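Local coordinates for protein arylamine n-acetyltransferase (Mycobacterium smegmatis, PDB 1W5R) that catalyses the transfer of an acetyl group, in this enzyme family typically carried by acetyl-CoA, to the nitrogen of arylamines, at residues G9-R14 with G78-V83; I15-R20 with V32-R37; I142-G147 with D164-A169; I240-A245 with V253-I258; A246-A251 with A270-V275. The protein carries 1 engineered substitution. One frame throughout, in Å; residues are numbered along the deposited sequence.

Contacts 1 and 2 lie side by side in the N-terminal helical region, their centres about 9 Å apart. Contact 2 is nested along the chain inside the loop closed by contact 1, and the Y11 hydroxyl joins them by reaching H35. Contact 3 follows in the curled eight-stranded sheet, its centre about 25 Å from those of both helical contacts. Contacts 4 and 5 come last. They share helix 245-255, their segments alternate along the chain, and their centres are about 8 Å apart, on the far side of the molecule from contact 3. The five thus sample the helical, beta-barrel and C-terminal parts expected of an arylamine N-acetyltransferase, and contact 4 also borders the second subunit.

Contact 1: residues G9-R14 with G78-V83; sequences GGYLTR and GLLGYV
The phenol ring of Y11 reaches from helix 8-14 into a pocket walled by L79, L80 and V83, and each of these meets it from a different direction. V83 takes the face. Its CG2 stands 3.6 Å from the centroid of the Y11 ring and only 12° off the ring normal, a CH-pi contact made nearly plumb over the centre. The two side chains cross at about a right angle, and the other valine branch stays over the same face but lies out past the CD2-CE2 side, with V83 CG1 3.6 Å from Y11 CE2. A beta-branched residue suits this place because one methyl can sit over the centre of the ring while its twin sits beyond one side. L79 comes in obliquely, CD2 lying 3.8 Å from Y11 CE1. At the hydroxyl end, L80 CD1 approaches Y11 OH at 3.5 Å, an apolar neighbour for an oxygen whose polar need is met by H35 ND1 of helix 25-38.

These helices belong to the N-terminal helical bundle of the arylamine N-acetyltransferase fold. Helix 73-87 starts at the position where glutamine has been engineered in place of the catalytic cysteine. The axes of the two short segments pass 11.6 Å apart at 121°, a separation wide enough for a whole tyrosine ring to fill. Y11 faces this gap, and with CG anti to the backbone N (chi1 174°) the ring extends across it. F61 and L64 of helix 57-66 also touch L79, whose CG lies 4.1 Å from Y11 CD1.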
# COMPACT_ATOMS: atom_id res chain seq x y z
N GLY A 9 -9.10 31.65 16.11
CA GLY A 9 -9.94 31.47 14.93
C GLY A 9 -9.19 30.86 13.75
O GLY A 9 -9.70 29.98 13.06
N GLY A 10 -7.97 31.34 13.53
CA GLY A 10 -7.09 30.79 12.51
C GLY A 10 -6.77 29.33 12.81
O GLY A 10 -6.88 28.48 11.92
N TYR A 11 -6.41 29.05 14.06
CA TYR A 11 -6.09 27.66 14.45
C TYR A 11 -7.28 26.73 14.31
O TYR A 11 -7.16 25.64 13.75
CB TYR A 11 -5.53 27.59 15.87
CG TYR A 11 -5.33 26.16 16.35
CD1 TYR A 11 -4.19 25.44 16.00
CD2 TYR A 11 -6.30 25.54 17.14
CE1 TYR A 11 -4.02 24.12 16.42
CE2 TYR A 11 -6.14 24.23 17.58
CZ TYR A 11 -4.99 23.53 17.23
OH TYR A 11 -4.84 22.24 17.68
N LEU A 12 -8.43 27.18 14.80
CA LEU A 12 -9.64 26.37 14.77
C LEU A 12 -10.08 26.05 13.34
O LEU A 12 -10.47 24.93 13.06
CB LEU A 12 -10.77 27.02 15.57
CG LEU A 12 -10.46 27.13 17.07
CD1 LEU A 12 -11.41 28.14 17.72
CD2 LEU A 12 -10.50 25.78 17.80
N THR A 13 -10.00 27.05 12.46
CA THR A 13 -10.25 26.83 11.02
C THR A 13 -9.26 25.83 10.40
O THR A 13 -9.65 24.94 9.65
CB THR A 13 -10.21 28.17 10.24
OG1 THR A 13 -11.22 29.04 10.76
CG2 THR A 13 -10.45 27.93 8.75
N ARG A 14 -7.98 26.00 10.74
CA ARG A 14 -6.92 25.11 10.29
C ARG A 14 -7.23 23.65 10.61
O ARG A 14 -6.97 22.76 9.79
CB ARG A 14 -5.59 25.53 10.93
CG ARG A 14 -4.39 24.66 10.55
CD ARG A 14 -3.87 25.01 9.17
NE ARG A 14 -2.53 24.45 8.98
CZ ARG A 14 -2.22 23.46 8.15
NH1 ARG A 14 -3.15 22.90 7.38
NH2 ARG A 14 -0.96 23.04 8.07
N GLY A 78 4.05 22.72 21.09
CA GLY A 78 4.16 24.12 21.47
C GLY A 78 2.88 24.84 21.07
O GLY A 78 2.24 25.49 21.90
N LEU A 79 2.50 24.70 19.80
CA LEU A 79 1.28 25.33 19.30
C LEU A 79 0.06 24.91 20.11
O LEU A 79 -0.73 25.77 20.54
CB LEU A 79 1.07 24.98 17.82
CG LEU A 79 -0.22 25.50 17.18
CD1 LEU A 79 -0.28 27.01 17.19
CD2 LEU A 79 -0.36 24.98 15.76
N LEU A 80 -0.13 23.61 20.30
CA LEU A 80 -1.30 23.13 21.02
C LEU A 80 -1.30 23.62 22.46
O LEU A 80 -2.35 23.93 23.01
CB LEU A 80 -1.38 21.60 20.97
CG LEU A 80 -2.64 20.99 21.59
CD1 LEU A 80 -3.92 21.62 21.05
CD2 LEU A 80 -2.65 19.48 21.34
N GLY A 81 -0.11 23.70 23.05
CA GLY A 81 0.03 24.24 24.41
C GLY A 81 -0.55 25.65 24.52
O GLY A 81 -1.32 25.93 25.45
N TYR A 82 -0.20 26.53 23.59
CA TYR A 82 -0.73 27.90 23.59
C TYR A 82 -2.23 27.90 23.38
O TYR A 82 -2.96 28.63 24.07
CB TYR A 82 -0.06 28.74 22.49
CG TYR A 82 1.42 28.98 22.71
CD1 TYR A 82 2.38 28.55 21.78
CD2 TYR A 82 1.87 29.66 23.85
CE1 TYR A 82 3.74 28.78 21.99
CE2 TYR A 82 3.21 29.89 24.07
CZ TYR A 82 4.15 29.46 23.13
OH TYR A 82 5.49 29.69 23.34
N VAL A 83 -2.70 27.08 22.45
CA VAL A 83 -4.13 27.01 22.14
C VAL A 83 -4.92 26.57 23.37
O VAL A 83 -5.93 27.20 23.71
CB VAL A 83 -4.42 26.05 20.96
CG1 VAL A 83 -5.90 25.76 20.86
CG2 VAL A 83 -3.91 26.65 19.67

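Contact 2: residues I15-R20 with V32-R37; sequences IGLDGR and VAAHNR
A34 is gripped from two directions by I15. Its CB lies 3.2 Å from I15 O, a tight approach, and 3.8 Å from I15 CD1. The small methyl of alanine is what permits the chain just after helix 8-14 to come so near helix 25-38, with the CA atoms of I15 and A34 5.2 Å apart. The second isoleucine branch, CG2, rests on the helix backbone 3.9 Å from H35 CA, while L17 closes the border of the patch with CG 4.2 Å from A34 CB. To place both branches against the helix, I15 puts CG1 in the crowded position between backbone N and carbonyl carbon (chi1 69°).

Beyond this apolar shell a water bridges the segments, donating to I15 O and accepting from R37 NH2 at 2.9 Å. It lies in the guanidinium plane of R37, at the edge, while A33 O sits over the centre of one guanidinium face. D218 forms a salt bridge with R37 NH1, which is consistent with a fixed direction for the guanidinium. The imidazole of H35 swings away from I15 and is held at both nitrogens, by Y11 OH and by H76 ND1.

What brings I15 and L17 into place is the end of helix 8-14. G16 turns the chain with a positive phi of 81°, easy for glycine. With two bonds back into the last turn, one of them probably L17 N to L12 O, this is a Schellman motif, here terminating one helix of the N-terminal bundle against the next.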
# COMPACT_ATOMS: atom_id res chain seq x y z
N ILE A 15 -7.77 23.41 11.80
CA ILE A 15 -8.06 22.03 12.24
C ILE A 15 -9.51 21.59 11.99
O ILE A 15 -9.90 20.48 12.35
CB ILE A 15 -7.61 21.74 13.69
CG1 ILE A 15 -8.45 22.51 14.73
CG2 ILE A 15 -6.11 22.05 13.85
CD1 ILE A 15 -8.29 22.02 16.16
N GLY A 16 -10.30 22.45 11.34
CA GLY A 16 -11.65 22.07 10.93
C GLY A 16 -12.71 22.15 12.02
O GLY A 16 -13.71 21.43 11.96
N LEU A 17 -12.47 23.01 13.00
CA LEU A 17 -13.46 23.32 14.03
C LEU A 17 -13.94 24.77 13.87
O LEU A 17 -13.32 25.57 13.15
CB LEU A 17 -12.87 23.10 15.43
CG LEU A 17 -12.41 21.70 15.84
CD1 LEU A 17 -11.86 21.73 17.25
CD2 LEU A 17 -13.54 20.67 15.73
N ASP A 18 -15.04 25.11 14.53
CA ASP A 18 -15.53 26.49 14.51
C ASP A 18 -16.07 26.92 15.87
O ASP A 18 -16.46 26.07 16.69
CB ASP A 18 -16.58 26.70 13.40
CG ASP A 18 -17.64 25.61 13.36
OD1 ASP A 18 -17.83 24.90 14.37
OD2 ASP A 18 -18.29 25.47 12.30
N GLY A 19 -16.07 28.23 16.11
CA GLY A 19 -16.53 28.79 17.39
C GLY A 19 -15.59 28.47 18.54
O GLY A 19 -14.73 27.59 18.42
N ARG A 20 -15.77 29.17 19.65
CA ARG A 20 -14.97 28.99 20.85
C ARG A 20 -15.42 27.73 21.60
O ARG A 20 -16.51 27.71 22.17
CB ARG A 20 -15.10 30.22 21.75
CG ARG A 20 -14.09 30.30 22.90
CD ARG A 20 -12.90 31.17 22.55
NE ARG A 20 -12.02 31.38 23.70
CZ ARG A 20 -10.89 32.08 23.67
NH1 ARG A 20 -10.48 32.65 22.54
NH2 ARG A 20 -10.17 32.21 24.77
N VAL A 32 -7.62 17.27 19.88
CA VAL A 32 -6.53 16.33 19.55
C VAL A 32 -6.83 15.61 18.23
O VAL A 32 -5.98 15.53 17.35
CB VAL A 32 -6.28 15.33 20.72
CG1 VAL A 32 -5.36 14.16 20.29
CG2 VAL A 32 -5.69 16.03 21.93
N ALA A 33 -8.06 15.11 18.08
CA ALA A 33 -8.43 14.39 16.87
C ALA A 33 -8.38 15.28 15.62
O ALA A 33 -7.92 14.87 14.56
CB ALA A 33 -9.83 13.75 17.02
N ALA A 34 -8.84 16.52 15.76
CA ALA A 34 -8.85 17.44 14.63
C ALA A 34 -7.43 17.86 14.25
O ALA A 34 -7.08 17.91 13.06
CB ALA A 34 -9.70 18.67 14.97
N HIS A 35 -6.62 18.14 15.26
CA HIS A 35 -5.21 18.46 15.04
C HIS A 35 -4.48 17.29 14.34
O HIS A 35 -3.78 17.50 13.34
CB HIS A 35 -4.56 18.83 16.38
CG HIS A 35 -3.17 19.38 16.27
ND1 HIS A 35 -2.84 20.64 16.72
CD2 HIS A 35 -2.02 18.83 15.81
CE1 HIS A 35 -1.55 20.85 16.53
NE2 HIS A 35 -1.03 19.77 15.98
N ASN A 36 -4.72 16.08 14.83
CA ASN A 36 -4.10 14.87 14.27
C ASN A 36 -4.30 14.78 12.76
O ASN A 36 -3.37 14.43 12.03
CB ASN A 36 -4.75 13.61 14.87
CG ASN A 36 -4.22 13.24 16.26
OD1 ASN A 36 -3.12 13.63 16.70
ND2 ASN A 36 -5.01 12.45 16.94
N ARG A 37 -5.53 15.05 12.30
CA ARG A 37 -5.83 14.85 10.89
C ARG A 37 -5.53 16.04 10.01
O ARG A 37 -5.55 15.91 8.79
CB ARG A 37 -7.30 14.41 10.67
CG ARG A 37 -8.35 15.50 10.92
CD ARG A 37 -9.76 15.01 10.63
NE ARG A 37 -10.21 14.00 11.59
CZ ARG A 37 -10.90 14.27 12.71
NH1 ARG A 37 -11.28 13.27 13.50
NH2 ARG A 37 -11.21 15.54 13.04
O HOH W 1 -11.09 18.17 11.77

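Contact 3: residues I142-G147 with D164-A169; sequences IRLEAG and DDHTLA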
# COMPACT_ATOMS: atom_id res chain seq x y z
N ILE A 142 -4.71 11.04 27.29
CA ILE A 142 -4.85 9.92 28.23
C ILE A 142 -4.57 10.43 29.63
O ILE A 142 -3.96 11.49 29.79
CB ILE A 142 -3.95 8.69 27.89
CG1 ILE A 142 -2.45 9.02 28.05
CG2 ILE A 142 -4.26 8.16 26.48
CD1 ILE A 142 -1.53 7.83 27.90
N ARG A 143 -5.04 9.71 30.64
CA ARG A 143 -4.77 10.12 32.01
C ARG A 143 -3.29 9.99 32.30
O ARG A 143 -2.68 8.97 32.01
CB ARG A 143 -5.60 9.31 33.02
CG ARG A 143 -7.10 9.41 32.81
CD ARG A 143 -7.89 8.85 33.99
NE ARG A 143 -7.36 7.56 34.41
CZ ARG A 143 -7.61 6.40 33.79
NH1 ARG A 143 -8.37 6.37 32.71
NH2 ARG A 143 -7.08 5.27 34.26
N LEU A 144 -2.67 11.02 32.85
CA LEU A 144 -1.25 10.97 33.21
C LEU A 144 -1.19 10.22 34.56
O LEU A 144 -1.11 10.80 35.65
CB LEU A 144 -0.65 12.39 33.28
CG LEU A 144 0.88 12.51 33.31
CD1 LEU A 144 1.53 11.17 32.97
CD2 LEU A 144 1.35 13.58 32.34
N GLU A 145 -1.29 8.93 34.43
CA GLU A 145 -1.39 8.01 35.52
C GLU A 145 -0.69 6.71 35.14
O GLU A 145 -1.05 6.08 34.14
CB GLU A 145 -2.86 7.78 35.84
CG GLU A 145 -3.15 6.86 37.02
CD GLU A 145 -4.57 6.28 37.00
OE1 GLU A 145 -4.79 5.28 37.72
OE2 GLU A 145 -5.43 6.83 36.29
N ALA A 146 0.33 6.34 35.90
CA ALA A 146 1.04 5.12 35.61
C ALA A 146 0.27 3.89 36.03
O ALA A 146 -0.37 3.87 37.08
CB ALA A 146 2.42 5.13 36.29
N GLY A 147 0.34 2.85 35.20
CA GLY A 147 -0.25 1.56 35.53
C GLY A 147 -1.23 1.01 34.51
O GLY A 147 -0.94 -0.01 33.86
N ASP A 164 9.81 9.45 39.20
CA ASP A 164 9.17 10.40 38.28
C ASP A 164 9.50 10.14 36.80
O ASP A 164 9.01 10.86 35.94
CB ASP A 164 9.46 11.86 38.66
CG ASP A 164 8.52 12.84 37.95
OD1 ASP A 164 7.30 12.60 37.91
OD2 ASP A 164 9.03 13.85 37.41
N ASP A 165 10.31 9.12 36.52
CA ASP A 165 10.60 8.74 35.13
C ASP A 165 9.47 7.89 34.55
O ASP A 165 9.37 6.70 34.83
CB ASP A 165 11.93 8.00 35.02
CG ASP A 165 13.08 8.90 34.63
OD1 ASP A 165 13.16 10.04 35.14
OD2 ASP A 165 13.91 8.46 33.80
N HIS A 166 8.62 8.53 33.75
CA HIS A 166 7.52 7.83 33.10
C HIS A 166 7.96 7.32 31.75
O HIS A 166 8.81 7.93 31.08
CB HIS A 166 6.33 8.77 32.90
CG HIS A 166 5.76 9.31 34.17
ND1 HIS A 166 4.48 9.03 34.60
CD2 HIS A 166 6.29 10.15 35.09
CE1 HIS A 166 4.25 9.65 35.74
NE2 HIS A 166 5.33 10.34 36.06
N THR A 167 7.38 6.20 31.34
CA THR A 167 7.54 5.70 29.98
C THR A 167 6.17 5.57 29.35
O THR A 167 5.29 4.96 29.92
CB THR A 167 8.23 4.32 29.96
OG1 THR A 167 9.54 4.43 30.52
CG2 THR A 167 8.33 3.79 28.54
N LEU A 168 6.00 6.16 28.17
CA LEU A 168 4.81 5.91 27.35
C LEU A 168 5.09 4.80 26.35
O LEU A 168 6.08 4.86 25.62
CB LEU A 168 4.40 7.16 26.58
CG LEU A 168 3.13 7.00 25.74
CD1 LEU A 168 1.91 6.84 26.64
CD2 LEU A 168 2.96 8.17 24.79
N ALA A 169 4.21 3.79 26.33
CA ALA A 169 4.28 2.71 25.35
C ALA A 169 2.99 2.61 24.56
O ALA A 169 1.92 3.02 25.03
CB ALA A 169 4.58 1.38 26.03
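I142 faces L168 across the interior of a strongly curled antiparallel sheet, consistent with the beta-barrel domain of arylamine N-acetyltransferases. Strands 142-143 and 165-172 are not neighbours in that sheet, so no backbone ladder joins them and side chains do the work. I142 sends its long branch inward, CD1 meeting L168 CD1 at 3.8 Å, methyl against methyl. L128 and L159, from strands 127-129 and 157-162, lie around this pair and continue the aliphatic core.

R143 faces the other way, towards solvent, and turns its side chain along its own segment to E145. The grip is side-on and falls on one oxygen: R143 NE reaches E145 OE2 at 2.8 Å with an N-H...O angle of 154°, and NH2 reaches the same atom at 3.0 Å. The oxygen lies close to the guanidinium plane in both bonds, but the NH2 arrives from above the carboxylate plane.

Between these two charged residues L144 is the centre of an inverse gamma turn, its E145 N to R143 O bond weak. The side chain then reaches inward with its tip: with CG anti to the backbone N (chi1 -166°) it lays CD1 obliquely against the imidazole ring of H166. That ring also meets F182, their planes about 15° apart, so a flat ring suits the place. Past E145 the segment turns inward once more at A146, whose CB points toward the strand of H166 and, like the histidine side chain, touches R161 of strand 157-162.

Contact 4: residues I240-A245 with V253-I258; sequences IRFDSA and VNRFGI
I240 and R255 reach for each other from opposite directions, between an edge strand and the C-terminal end of the helix that follows it. Strand 236-242 closes the five-stranded antiparallel sheet within the chain, and residues I240, R241 and F242 pair with a strand of the second subunit, carrying the sheet across the dimer interface. S244, at the N-cap, then starts helix 245-255, with R255 near its far end.

R255 is extended from CG to NE, which gives it the length to span the gap. Its guanidinium passes obliquely by the isoleucine tip, I240 CD1 lying 3.5 Å from R255 NH2 and 4.1 Å from R255 CZ. This is packing alone, without a hydrogen bond, and R233 of the second subunit touches R255 too. An arginine suits such a border: its long chain and guanidinium can pass alongside aliphatic carbon while staying near solvent.

I240 divides its branches. With CG1 beside the backbone N (chi1 -60°) CD1 turns to the arginine, while CG2 covers the F242 ring, 3.8 Å above its plane and offset toward the rim. F242 offers its edge to R255, whose NE lies near the ring plane, 4.5 Å from F242 CZ.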
# COMPACT_ATOMS: atom_id res chain seq x y z
N ILE A 240 4.34 1.85 0.77
CA ILE A 240 4.40 2.46 -0.54
C ILE A 240 5.82 2.97 -0.76
O ILE A 240 6.33 3.80 0.01
CB ILE A 240 3.33 3.58 -0.68
CG1 ILE A 240 1.93 3.00 -0.49
CG2 ILE A 240 3.47 4.30 -2.02
CD1 ILE A 240 0.87 4.00 -0.08
N ARG A 241 6.48 2.46 -1.80
CA ARG A 241 7.85 2.87 -2.11
C ARG A 241 7.85 3.74 -3.36
O ARG A 241 7.59 3.26 -4.47
CB ARG A 241 8.76 1.65 -2.29
CG ARG A 241 10.22 1.98 -2.55
CD ARG A 241 11.03 0.74 -2.95
NE ARG A 241 12.44 1.06 -3.16
CZ ARG A 241 12.94 1.61 -4.27
NH1 ARG A 241 12.16 1.94 -5.30
NH2 ARG A 241 14.24 1.86 -4.35
N PHE A 242 8.13 5.02 -3.18
CA PHE A 242 8.20 5.95 -4.30
C PHE A 242 9.48 5.79 -5.09
O PHE A 242 10.54 5.47 -4.55
CB PHE A 242 8.04 7.38 -3.76
CG PHE A 242 6.68 7.65 -3.19
CD1 PHE A 242 6.52 7.90 -1.81
CD2 PHE A 242 5.55 7.61 -4.00
CE1 PHE A 242 5.25 8.13 -1.28
CE2 PHE A 242 4.28 7.85 -3.48
CZ PHE A 242 4.13 8.10 -2.11
N ASP A 243 9.36 5.99 -6.40
CA ASP A 243 10.47 5.81 -7.31
C ASP A 243 11.56 6.87 -7.16
O ASP A 243 12.74 6.54 -7.22
CB ASP A 243 9.98 5.82 -8.76
CG ASP A 243 9.46 4.48 -9.22
OD1 ASP A 243 9.49 3.50 -8.45
OD2 ASP A 243 9.01 4.42 -10.38
N SER A 244 11.13 8.12 -6.95
CA SER A 244 12.01 9.29 -7.01
C SER A 244 11.51 10.44 -6.13
O SER A 244 10.40 10.39 -5.59
CB SER A 244 12.12 9.80 -8.46
OG SER A 244 10.93 10.49 -8.83
N ALA A 245 12.32 11.50 -6.04
CA ALA A 245 11.94 12.71 -5.32
C ALA A 245 10.65 13.38 -5.82
O ALA A 245 9.90 13.94 -5.03
CB ALA A 245 13.10 13.70 -5.29
N VAL A 253 2.75 17.34 -1.02
CA VAL A 253 1.77 18.40 -1.35
C VAL A 253 0.32 17.90 -1.30
O VAL A 253 -0.55 18.54 -0.71
CB VAL A 253 2.08 19.02 -2.73
CG1 VAL A 253 1.06 20.10 -3.08
CG2 VAL A 253 3.47 19.60 -2.75
N ASN A 254 0.08 16.74 -1.90
CA ASN A 254 -1.29 16.28 -2.16
C ASN A 254 -1.83 15.21 -1.21
O ASN A 254 -3.05 15.14 -0.98
CB ASN A 254 -1.43 15.86 -3.62
CG ASN A 254 -1.21 17.03 -4.58
OD1 ASN A 254 -0.27 17.03 -5.37
ND2 ASN A 254 -2.05 18.04 -4.47
N ARG A 255 -0.95 14.38 -0.66
CA ARG A 255 -1.35 13.46 0.40
C ARG A 255 -1.32 14.17 1.76
O ARG A 255 -2.26 14.07 2.55
CB ARG A 255 -0.43 12.23 0.45
CG ARG A 255 -0.68 11.15 -0.60
CD ARG A 255 0.17 9.93 -0.24
NE ARG A 255 -0.14 8.74 -1.03
CZ ARG A 255 -0.82 7.68 -0.59
NH1 ARG A 255 -1.31 7.66 0.65
NH2 ARG A 255 -1.03 6.65 -1.39
N PHE A 256 -0.24 14.91 2.03
CA PHE A 256 -0.02 15.48 3.35
C PHE A 256 -0.45 16.95 3.50
O PHE A 256 -0.44 17.50 4.60
CB PHE A 256 1.43 15.28 3.79
CG PHE A 256 1.78 13.84 4.09
CD1 PHE A 256 2.55 13.10 3.20
CD2 PHE A 256 1.33 13.23 5.26
CE1 PHE A 256 2.89 11.76 3.48
CE2 PHE A 256 1.64 11.91 5.54
CZ PHE A 256 2.44 11.17 4.66
N GLY A 257 -0.83 17.57 2.39
CA GLY A 257 -1.39 18.92 2.42
C GLY A 257 -0.42 20.04 2.78
O GLY A 257 -0.84 21.07 3.33
N ILE A 258 0.86 19.85 2.47
CA ILE A 258 1.89 20.84 2.79
C ILE A 258 2.18 21.71 1.57
O ILE A 258 2.48 21.20 0.48
CB ILE A 258 3.20 20.19 3.31
CG1 ILE A 258 2.93 19.43 4.62
CG2 ILE A 258 4.31 21.25 3.51
CD1 ILE A 258 4.05 18.45 5.00

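Contact 5: residues A246-A251 with A270-V275; sequences AQVLDA and ARVAEV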
# COMPACT_ATOMS: atom_id res chain seq x y z
N ALA A 246 10.37 13.35 -7.13
CA ALA A 246 9.14 13.98 -7.63
C ALA A 246 7.87 13.38 -7.04
O ALA A 246 6.93 14.12 -6.71
CB ALA A 246 9.07 13.97 -9.17
N GLN A 247 7.82 12.04 -6.94
CA GLN A 247 6.66 11.36 -6.37
C GLN A 247 6.56 11.66 -4.87
O GLN A 247 5.46 11.82 -4.35
CB GLN A 247 6.74 9.84 -6.58
CG GLN A 247 6.42 9.37 -8.00
CD GLN A 247 7.61 9.46 -8.94
OE1 GLN A 247 7.45 9.75 -10.12
NE2 GLN A 247 8.80 9.19 -8.42
N VAL A 248 7.72 11.76 -4.21
CA VAL A 248 7.77 12.12 -2.79
C VAL A 248 7.18 13.52 -2.60
O VAL A 248 6.29 13.72 -1.78
CB VAL A 248 9.20 12.01 -2.20
CG1 VAL A 248 9.22 12.55 -0.75
CG2 VAL A 248 9.67 10.56 -2.21
N LEU A 249 7.65 14.47 -3.42
CA LEU A 249 7.10 15.82 -3.39
C LEU A 249 5.61 15.89 -3.70
O LEU A 249 4.87 16.65 -3.06
CB LEU A 249 7.90 16.76 -4.31
CG LEU A 249 8.98 17.59 -3.62
CD1 LEU A 249 10.18 16.76 -3.25
CD2 LEU A 249 9.38 18.76 -4.51
N ASP A 250 5.14 15.08 -4.65
CA ASP A 250 3.70 15.00 -4.90
C ASP A 250 2.94 14.52 -3.67
O ASP A 250 1.88 15.06 -3.35
CB ASP A 250 3.36 14.12 -6.11
CG ASP A 250 1.86 13.85 -6.23
OD1 ASP A 250 1.44 12.70 -5.95
OD2 ASP A 250 1.09 14.79 -6.55
N ALA A 251 3.47 13.51 -2.97
CA ALA A 251 2.85 13.01 -1.75
C ALA A 251 2.82 14.10 -0.69
O ALA A 251 1.79 14.32 -0.04
CB ALA A 251 3.59 11.77 -1.24
N ALA A 270 15.89 18.40 -5.01
CA ALA A 270 17.26 17.88 -4.97
C ALA A 270 17.67 17.39 -3.58
O ALA A 270 18.37 16.40 -3.45
CB ALA A 270 18.26 18.91 -5.50
N ARG A 271 17.23 18.08 -2.53
CA ARG A 271 17.59 17.66 -1.19
C ARG A 271 16.83 16.40 -0.79
O ARG A 271 17.37 15.51 -0.15
CB ARG A 271 17.33 18.79 -0.20
CG ARG A 271 17.60 18.44 1.27
CD ARG A 271 19.02 17.91 1.53
NE ARG A 271 19.22 17.71 2.97
CZ ARG A 271 20.04 16.83 3.52
NH1 ARG A 271 20.79 16.02 2.77
NH2 ARG A 271 20.10 16.75 4.85
N VAL A 272 15.56 16.35 -1.16
CA VAL A 272 14.76 15.14 -0.94
C VAL A 272 15.39 13.94 -1.65
O VAL A 272 15.44 12.83 -1.11
CB VAL A 272 13.30 15.38 -1.34
CG1 VAL A 272 12.51 14.08 -1.36
CG2 VAL A 272 12.66 16.34 -0.37
N ALA A 273 15.93 14.16 -2.86
CA ALA A 273 16.62 13.08 -3.57
C ALA A 273 17.76 12.47 -2.74
O ALA A 273 17.92 11.26 -2.71
CB ALA A 273 17.14 13.57 -4.91
N GLU A 274 18.51 13.32 -2.03
CA GLU A 274 19.65 12.86 -1.21
C GLU A 274 19.24 11.93 -0.07
O GLU A 274 20.05 11.12 0.40
CB GLU A 274 20.40 14.05 -0.61
CG GLU A 274 21.18 14.85 -1.65
CD GLU A 274 21.91 16.06 -1.08
OE1 GLU A 274 21.64 16.47 0.06
OE2 GLU A 274 22.77 16.59 -1.82
N VAL A 275 18.00 12.08 0.39
CA VAL A 275 17.55 11.38 1.59
C VAL A 275 16.44 10.34 1.34
O VAL A 275 15.73 9.94 2.26
CB VAL A 275 17.13 12.37 2.72
CG1 VAL A 275 18.31 13.25 3.10
CG2 VAL A 275 15.94 13.21 2.31
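V272 faces helix 245-255 with both methyls, one for each of two successive residues, V248 and L249. Its CB already touches L249, 3.9 Å from CD1. From there CG1, anti to the backbone N (chi1 170°), runs to V248, ending 3.7 Å from V248 CG1 and 4.0 Å from V248 CB. The twin branch turns to L249, V272 CG2 meeting L249 CD1 at 3.8 Å. Valine suits the place because its two short branches fit both partners where the V248 and V272 CA atoms are only 7.8 Å apart. L249 meets it with a chi1 of -96°, well off a staggered value.

Helix 268-274, close to the C-terminus, thus packs on helix 245-255 in the C-terminal part of the acetyltransferase fold. V248 also touches L211, L276 and the F242 ring of strand 236-242, so the valine pair continues into the packing between helix 245-255 and that strand. A245, at the start of helix 245-255, lies against V272 as well.

Within helix 268-274, R271 NH1 makes a salt bridge with E274 OE1 at 2.9 Å, one turn along, with the oxygen 19° out of the guanidinium plane. V275 CG1 sits 3.7 Å above that plane, toward the rim, and R271 NE bonds to L47 O.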